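Local structure of thymine dioxygenase (Neurospora crassa, 5C3Q) at residues A[145-148]-A[149-153]. The protein probably acts as a metal- and 2-oxoglutarate-dependent dioxygenase that oxidises the methyl group of thymine. Residues are numbered along the deposited sequence; the frame is centred on the assembly and turned at random.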
loop_
_atom_site.group_PDB
_atom_site.type_symbol
_atom_site.label_atom_id
_atom_site.label_comp_id
_atom_site.label_asym_id
_atom_site.label_seq_id
_atom_site.Cartn_x
_atom_site.Cartn_y
_atom_site.Cartn_z
ATOM N N VAL A 145 11.891 -8.089 21.570
ATOM C CA VAL A 145 11.235 -9.307 22.034
ATOM C C VAL A 145 9.744 -9.150 21.752
ATOM O O VAL A 145 9.111 -8.214 22.239
ATOM C CB VAL A 145 11.469 -9.567 23.538
ATOM C CG1 VAL A 145 10.653 -10.762 24.017
ATOM C CG2 VAL A 145 12.949 -9.796 23.815
ATOM N N GLY A 146 9.198 -10.057 20.948
ATOM C CA GLY A 146 7.798 -9.996 20.537
ATOM C C GLY A 146 7.603 -9.440 19.137
ATOM O O GLY A 146 6.481 -9.431 18.633
ATOM N N PHE A 147 8.686 -8.980 18.508
ATOM C CA PHE A 147 8.615 -8.373 17.175
ATOM C C PHE A 147 8.005 -9.319 16.146
ATOM O O PHE A 147 7.068 -8.945 15.440
ATOM C CB PHE A 147 9.999 -7.915 16.692
ATOM C CG PHE A 147 9.980 -7.261 15.331
ATOM C CD1 PHE A 147 9.648 -5.922 15.195
ATOM C CD2 PHE A 147 10.278 -7.993 14.183
ATOM C CE1 PHE A 147 9.614 -5.320 13.944
ATOM C CE2 PHE A 147 10.250 -7.396 12.929
ATOM C CZ PHE A 147 9.917 -6.057 12.810
ATOM N N LYS A 148 8.534 -10.538 16.061
ATOM C CA LYS A 148 8.061 -11.502 15.069
ATOM C C LYS A 148 6.599 -11.878 15.289
ATOM O O LYS A 148 5.805 -11.864 14.347
ATOM C CB LYS A 148 8.913 -12.774 15.074
ATOM C CG LYS A 148 8.446 -13.823 14.068
ATOM C CD LYS A 148 8.981 -15.212 14.376
ATOM C CE LYS A 148 10.332 -15.448 13.734
ATOM N NZ LYS A 148 10.923 -16.740 14.179
ATOM N N SER A 149 6.254 -12.222 16.527
ATOM C CA SER A 149 4.901 -12.673 16.856
ATOM C C SER A 149 3.859 -11.585 16.598
ATOM O O SER A 149 2.754 -11.872 16.145
ATOM C CB SER A 149 4.827 -13.132 18.314
ATOM O OG SER A 149 5.267 -12.106 19.191
ATOM N N THR A 150 4.222 -10.342 16.894
ATOM C CA THR A 150 3.366 -9.192 16.619
ATOM C C THR A 150 3.110 -9.034 15.118
ATOM O O THR A 150 1.961 -8.909 14.689
ATOM C CB THR A 150 3.998 -7.897 17.172
ATOM O OG1 THR A 150 4.071 -7.977 18.602
ATOM C CG2 THR A 150 3.186 -6.666 16.780
ATOM N N MET A 151 4.183 -9.045 14.331
ATOM C CA MET A 151 4.091 -8.804 12.891
ATOM C C MET A 151 3.423 -9.949 12.135
ATOM O O MET A 151 2.691 -9.707 11.181
ATOM C CB MET A 151 5.476 -8.515 12.301
ATOM C CG MET A 151 6.081 -7.210 12.790
ATOM S SD MET A 151 5.005 -5.807 12.442
ATOM C CE MET A 151 5.642 -4.581 13.576
ATOM N N ASN A 152 3.671 -11.188 12.553
ATOM C CA ASN A 152 2.981 -12.341 11.960
ATOM C C ASN A 152 1.483 -12.323 12.256
ATOM O O ASN A 152 0.670 -12.636 11.385
ATOM C CB ASN A 152 3.600 -13.658 12.439
ATOM C CG ASN A 152 4.880 -13.999 11.704
ATOM O OD1 ASN A 152 5.135 -13.499 10.609
ATOM N ND2 ASN A 152 5.690 -14.863 12.301
ATOM N N ASN A 153 1.131 -11.960 13.487
ATOM C CA ASN A 153 -0.267 -11.773 13.879
ATOM C C ASN A 153 -0.915 -10.697 13.013
ATOM O O ASN A 153 -1.977 -10.913 12.433
ATOM C CB ASN A 153 -0.348 -11.384 15.361
ATOM C CG ASN A 153 -1.769 -11.354 15.895
ATOM O OD1 ASN A 153 -2.738 -11.561 15.165
ATOM N ND2 ASN A 153 -1.900 -11.096 17.186
#
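The carbonyl of Gly146 gathers three donors from Ser149 and Thr150, in the first turn of the helix. Thr150 N reaches Gly146 O at 3.0 Å in the first i to i+4 bond, while Thr150 OG1 gives a second bond to Gly146 O at 2.8 Å, from above the carbonyl plane. Ser149 OG sits between its own backbone N and carbonyl carbon (chi1 55°), which turns it back to Gly146 O at 3.0 Å, steeply (C=O...OG 107°) and also above the plane. Small beta-hydroxyl residues suit both places, being short enough to reach back to this carbonyl. Gly146 has a positive phi, 101°, which would jam a beta carbon against the preceding carbonyl oxygen. A valine in place of Thr150 would probably leave Gly146 O with one bond fewer and His62 NE2 without its hydroxyl partner.

Met151, flexible and unbranched, lays CG over one face of the buried Phe147 ring, 4.1 Å from its centroid, a CH-pi contact, with SD oblique to the ring as a Met-aromatic contact. The side chains of Asn152 and Lys148 lie side by side, Asn152 ND2 3.4 Å from Lys148 CG; the amide suits its place by giving an N-H to Glu128 OE2, as the lysine does by its cation-pi contact with Trp137. The arrangement is a helix N-terminus, Gly146 its N-cap, starting helix 147-173 of this double-stranded beta-helix dioxygenase, with Phe147 and Met151 packed on Leu193 of the main sheet.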